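DisA protein (Sorangium cellulosum, PDB 6CCA) probably transfers methyl groups to a carbon of the growing polyketide chain, forming a gem-dimethyl group on the disorazol assembly line. Local coordinates at residues 282-294 against 311-325. Sequence-based numbering, arbitrary orientation.
Sequences QPLDLEGDVVAQG and ATKNLRSTLQSIKRL
Leu286 packs against Ile322 and Leu325, and Val290 against Leu325, on one side of helix 315-325. This helix flanks the central sheet of a Rossmann-like methyltransferase fold, and the loop after strand 279-281 lies along it. Leu286 spreads its two methyls over different partners. CD1 meets Thr318 CG2 at 3.8 Å and also touches Ile322 CG1, while CD2 lies 3.9 Å from Leu325 CD1. The branch ends of Val290 and Leu325 meet head on, with Val290 CG2 3.8 Å from Leu325 CD2. Leu286 also touches Val231 and Leu325 touches Leu229, both on strand 226-231, so the apolar cluster continues into the sheet.

The polar edge lies at the start of the helix. Asn314 is the N-cap and accepts from Ser317 N through OD1. Thr312 OG1 and Thr318 OG1 share a 2.6 Å hydrogen bond, and Glu287 CG packs beside the Thr312 end of this pair, 3.3 Å from Thr312 OG1. Glu287 CG lies beside its own backbone N (chi1 -71°), opposite the carbonyl carbon, and the extended chain beyond brings the carboxylate to the backbone of Lys313. There Lys313 N donates to Glu287 OE2 at 3.1 Å, with an N-H...O angle of 153°, from above the carboxylate plane.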
loop_
_atom_site.group_PDB
_atom_site.type_symbol
_atom_site.label_atom_id
_atom_site.label_comp_id
_atom_site.label_asym_id
_atom_site.label_seq_id
_atom_site.Cartn_x
_atom_site.Cartn_y
_atom_site.Cartn_z
ATOM N N GLN A 282 -5.492 -9.471 18.253
ATOM C CA GLN A 282 -6.963 -9.319 18.282
ATOM C C GLN A 282 -7.445 -8.902 16.906
ATOM O O GLN A 282 -6.909 -7.942 16.320
ATOM C CB GLN A 282 -7.315 -8.204 19.296
ATOM C CG GLN A 282 -8.788 -8.034 19.658
ATOM C CD GLN A 282 -9.004 -7.199 20.959
ATOM O OE1 GLN A 282 -8.122 -7.080 21.803
ATOM N NE2 GLN A 282 -10.195 -6.648 21.105
ATOM N N PRO A 283 -8.488 -9.556 16.390
ATOM C CA PRO A 283 -9.037 -9.162 15.114
ATOM C C PRO A 283 -9.659 -7.731 15.157
ATOM O O PRO A 283 -10.172 -7.325 16.170
ATOM C CB PRO A 283 -10.098 -10.207 14.814
ATOM C CG PRO A 283 -9.907 -11.278 15.777
ATOM C CD PRO A 283 -9.084 -10.813 16.935
ATOM N N LEU A 284 -9.641 -7.064 14.052
ATOM C CA LEU A 284 -10.273 -5.738 13.914
ATOM C C LEU A 284 -10.570 -5.407 12.506
ATOM O O LEU A 284 -9.698 -5.444 11.611
ATOM C CB LEU A 284 -9.363 -4.633 14.415
ATOM C CG LEU A 284 -9.890 -3.191 14.314
ATOM C CD1 LEU A 284 -11.223 -2.934 15.005
ATOM C CD2 LEU A 284 -8.837 -2.329 15.017
ATOM N N ASP A 285 -11.833 -5.020 12.298
ATOM C CA ASP A 285 -12.348 -4.608 11.030
ATOM C C ASP A 285 -12.763 -3.165 11.242
ATOM O O ASP A 285 -13.668 -2.922 12.034
ATOM C CB ASP A 285 -13.587 -5.409 10.678
ATOM C CG ASP A 285 -14.142 -5.034 9.288
ATOM O OD1 ASP A 285 -13.735 -4.022 8.733
ATOM O OD2 ASP A 285 -14.956 -5.776 8.742
ATOM N N LEU A 286 -12.059 -2.202 10.626
ATOM C CA LEU A 286 -12.279 -0.787 11.002
ATOM C C LEU A 286 -13.621 -0.283 10.463
ATOM O O LEU A 286 -14.199 0.670 11.031
ATOM C CB LEU A 286 -11.190 0.137 10.445
ATOM C CG LEU A 286 -9.867 0.199 11.169
ATOM C CD1 LEU A 286 -8.904 1.049 10.320
ATOM C CD2 LEU A 286 -10.005 0.750 12.589
ATOM N N GLU A 287 -14.056 -0.930 9.374
ATOM C CA GLU A 287 -15.356 -0.703 8.783
ATOM C C GLU A 287 -16.520 -1.177 9.660
ATOM O O GLU A 287 -17.646 -0.946 9.328
ATOM C CB GLU A 287 -15.434 -1.343 7.392
ATOM C CG GLU A 287 -14.575 -0.599 6.324
ATOM C CD GLU A 287 -14.789 -1.120 4.906
ATOM O OE1 GLU A 287 -14.030 -1.942 4.424
ATOM O OE2 GLU A 287 -15.740 -0.733 4.230
ATOM N N GLY A 288 -16.265 -1.843 10.765
ATOM C CA GLY A 288 -17.325 -2.198 11.667
ATOM C C GLY A 288 -17.276 -1.379 12.912
ATOM O O GLY A 288 -16.659 -0.346 12.973
ATOM N N ASP A 289 -17.887 -1.891 13.936
ATOM C CA ASP A 289 -18.047 -1.152 15.140
ATOM C C ASP A 289 -16.894 -1.507 16.064
ATOM O O ASP A 289 -16.848 -2.594 16.619
ATOM C CB ASP A 289 -19.411 -1.507 15.754
ATOM C CG ASP A 289 -19.614 -0.951 17.154
ATOM O OD1 ASP A 289 -18.668 -0.418 17.783
ATOM O OD2 ASP A 289 -20.760 -1.080 17.638
ATOM N N VAL A 290 -15.967 -0.556 16.265
ATOM C CA VAL A 290 -14.710 -0.910 16.930
ATOM C C VAL A 290 -14.931 -1.261 18.385
ATOM O O VAL A 290 -14.279 -2.121 18.938
ATOM C CB VAL A 290 -13.621 0.161 16.709
ATOM C CG1 VAL A 290 -13.380 0.350 15.202
ATOM C CG2 VAL A 290 -14.040 1.470 17.358
ATOM N N VAL A 291 -15.909 -0.661 19.041
ATOM C CA VAL A 291 -16.137 -1.023 20.437
ATOM C C VAL A 291 -16.791 -2.389 20.594
ATOM O O VAL A 291 -16.404 -3.187 21.467
ATOM C CB VAL A 291 -16.978 0.076 21.150
ATOM C CG1 VAL A 291 -17.308 -0.317 22.581
ATOM C CG2 VAL A 291 -16.235 1.393 21.097
ATOM N N ALA A 292 -17.795 -2.667 19.751
ATOM C CA ALA A 292 -18.346 -4.027 19.614
ATOM C C ALA A 292 -17.225 -5.050 19.480
ATOM O O ALA A 292 -17.308 -6.129 20.052
ATOM C CB ALA A 292 -19.301 -4.116 18.428
ATOM N N GLN A 293 -16.134 -4.685 18.786
ATOM C CA GLN A 293 -15.016 -5.622 18.583
ATOM C C GLN A 293 -14.017 -5.733 19.729
ATOM O O GLN A 293 -13.048 -6.451 19.629
ATOM C CB GLN A 293 -14.338 -5.342 17.266
ATOM C CG GLN A 293 -15.252 -5.410 16.066
ATOM C CD GLN A 293 -14.623 -4.967 14.807
ATOM O OE1 GLN A 293 -13.751 -5.667 14.226
ATOM N NE2 GLN A 293 -15.085 -3.837 14.296
ATOM N N GLY A 294 -14.264 -5.028 20.847
ATOM C CA GLY A 294 -13.476 -5.141 22.020
ATOM C C GLY A 294 -12.371 -4.087 22.132
ATOM O O GLY A 294 -11.415 -4.343 22.813
ATOM N N ALA A 311 -7.606 0.136 1.848
ATOM C CA ALA A 311 -8.511 -1.011 1.515
ATOM C C ALA A 311 -9.775 -0.955 2.295
ATOM O O ALA A 311 -9.989 -1.766 3.196
ATOM C CB ALA A 311 -7.827 -2.353 1.728
ATOM N N THR A 312 -10.615 0.010 1.950
ATOM C CA THR A 312 -11.824 0.272 2.684
ATOM C C THR A 312 -12.847 0.860 1.732
ATOM O O THR A 312 -12.498 1.490 0.736
ATOM C CB THR A 312 -11.555 1.273 3.847
ATOM O OG1 THR A 312 -12.790 1.495 4.554
ATOM C CG2 THR A 312 -11.064 2.615 3.323
ATOM N N LYS A 313 -14.119 0.724 2.058
ATOM C CA LYS A 313 -15.171 1.237 1.209
ATOM C C LYS A 313 -15.330 2.711 1.244
ATOM O O LYS A 313 -15.604 3.331 0.226
ATOM C CB LYS A 313 -16.514 0.613 1.627
ATOM C CG LYS A 313 -16.595 -0.821 1.216
ATOM C CD LYS A 313 -17.969 -1.413 1.454
ATOM C CE LYS A 313 -17.922 -2.896 1.091
ATOM N NZ LYS A 313 -18.871 -3.679 1.922
ATOM N N ASN A 314 -15.176 3.276 2.439
ATOM C CA ASN A 314 -15.279 4.674 2.660
ATOM C C ASN A 314 -14.152 5.224 3.531
ATOM O O ASN A 314 -14.106 4.987 4.723
ATOM C CB ASN A 314 -16.606 5.005 3.350
ATOM C CG ASN A 314 -16.845 6.488 3.366
ATOM O OD1 ASN A 314 -16.319 7.220 4.194
ATOM N ND2 ASN A 314 -17.547 6.968 2.349
ATOM N N LEU A 315 -13.245 5.959 2.912
ATOM C CA LEU A 315 -12.040 6.419 3.575
ATOM C C LEU A 315 -12.334 7.368 4.736
ATOM O O LEU A 315 -11.751 7.232 5.803
ATOM C CB LEU A 315 -11.067 7.006 2.526
ATOM C CG LEU A 315 -9.607 7.189 2.955
ATOM C CD1 LEU A 315 -9.086 5.878 3.591
ATOM C CD2 LEU A 315 -8.745 7.646 1.779
ATOM N N ARG A 316 -13.221 8.333 4.515
ATOM C CA ARG A 316 -13.549 9.317 5.542
ATOM C C ARG A 316 -14.099 8.650 6.799
ATOM O O ARG A 316 -13.772 9.042 7.919
ATOM C CB ARG A 316 -14.555 10.337 5.004
ATOM C CG ARG A 316 -13.966 11.326 4.012
ATOM C CD ARG A 316 -15.004 12.341 3.562
ATOM N NE ARG A 316 -14.559 13.100 2.398
ATOM C CZ ARG A 316 -13.838 14.216 2.465
ATOM N NH1 ARG A 316 -13.479 14.706 3.643
ATOM N NH2 ARG A 316 -13.476 14.842 1.352
ATOM N N SER A 317 -14.937 7.640 6.597
ATOM C CA SER A 317 -15.538 6.925 7.664
ATOM C C SER A 317 -14.461 6.111 8.439
ATOM O O SER A 317 -14.473 5.998 9.649
ATOM C CB SER A 317 -16.588 5.975 7.033
ATOM O OG SER A 317 -17.137 5.168 8.006
ATOM N N THR A 318 -13.551 5.507 7.691
ATOM C CA THR A 318 -12.491 4.737 8.285
ATOM C C THR A 318 -11.573 5.633 9.109
ATOM O O THR A 318 -11.213 5.283 10.223
ATOM C CB THR A 318 -11.745 3.983 7.169
ATOM O OG1 THR A 318 -12.588 2.947 6.658
ATOM C CG2 THR A 318 -10.436 3.345 7.661
ATOM N N LEU A 319 -11.284 6.822 8.604
ATOM C CA LEU A 319 -10.504 7.791 9.334
ATOM C C LEU A 319 -11.177 8.259 10.626
ATOM O O LEU A 319 -10.493 8.462 11.632
ATOM C CB LEU A 319 -10.172 9.003 8.486
ATOM C CG LEU A 319 -9.230 8.684 7.319
ATOM C CD1 LEU A 319 -9.142 9.901 6.395
ATOM C CD2 LEU A 319 -7.834 8.265 7.797
ATOM N N GLN A 320 -12.510 8.386 10.598
ATOM C CA GLN A 320 -13.241 8.811 11.783
ATOM C C GLN A 320 -13.217 7.699 12.790
ATOM O O GLN A 320 -13.131 7.983 13.978
ATOM C CB GLN A 320 -14.683 9.272 11.433
ATOM C CG GLN A 320 -14.704 10.615 10.723
ATOM C CD GLN A 320 -14.139 11.747 11.567
ATOM O OE1 GLN A 320 -14.375 11.813 12.804
ATOM N NE2 GLN A 320 -13.404 12.627 10.949
ATOM N N SER A 321 -13.213 6.430 12.367
ATOM C CA SER A 321 -13.131 5.366 13.367
ATOM C C SER A 321 -11.762 5.346 13.999
ATOM O O SER A 321 -11.623 5.069 15.171
ATOM C CB SER A 321 -13.384 3.961 12.821
ATOM O OG SER A 321 -14.661 3.877 12.345
ATOM N N ILE A 322 -10.739 5.609 13.178
ATOM C CA ILE A 322 -9.352 5.766 13.715
ATOM C C ILE A 322 -9.288 6.886 14.784
ATOM O O ILE A 322 -8.690 6.702 15.847
ATOM C CB ILE A 322 -8.374 5.998 12.567
ATOM C CG1 ILE A 322 -8.241 4.670 11.830
ATOM C CG2 ILE A 322 -7.004 6.434 13.052
ATOM C CD1 ILE A 322 -7.428 4.767 10.525
ATOM N N LYS A 323 -9.925 8.016 14.488
ATOM C CA LYS A 323 -10.027 9.131 15.435
ATOM C C LYS A 323 -10.748 8.767 16.728
ATOM O O LYS A 323 -10.369 9.239 17.774
ATOM C CB LYS A 323 -10.679 10.357 14.781
ATOM C CG LYS A 323 -9.777 10.997 13.787
ATOM C CD LYS A 323 -10.296 12.320 13.302
ATOM C CE LYS A 323 -9.888 13.474 14.200
ATOM N NZ LYS A 323 -10.746 14.648 13.876
ATOM N N ARG A 324 -11.711 7.873 16.660
ATOM C CA ARG A 324 -12.416 7.385 17.857
ATOM C C ARG A 324 -11.467 6.589 18.714
ATOM O O ARG A 324 -11.461 6.761 19.913
ATOM C CB ARG A 324 -13.625 6.512 17.445
ATOM C CG ARG A 324 -14.409 5.905 18.611
ATOM C CD ARG A 324 -15.826 5.494 18.175
ATOM N NE ARG A 324 -16.525 6.664 17.601
ATOM C CZ ARG A 324 -16.954 7.714 18.325
ATOM N NH1 ARG A 324 -16.780 7.754 19.653
ATOM N NH2 ARG A 324 -17.558 8.737 17.721
ATOM N N LEU A 325 -10.661 5.724 18.085
ATOM C CA LEU A 325 -9.716 4.877 18.785
ATOM C C LEU A 325 -8.514 5.653 19.346
ATOM O O LEU A 325 -7.964 5.294 20.383
ATOM C CB LEU A 325 -9.162 3.808 17.866
ATOM C CG LEU A 325 -10.182 2.736 17.461
ATOM C CD1 LEU A 325 -9.760 1.957 16.249
ATOM C CD2 LEU A 325 -10.442 1.789 18.640
#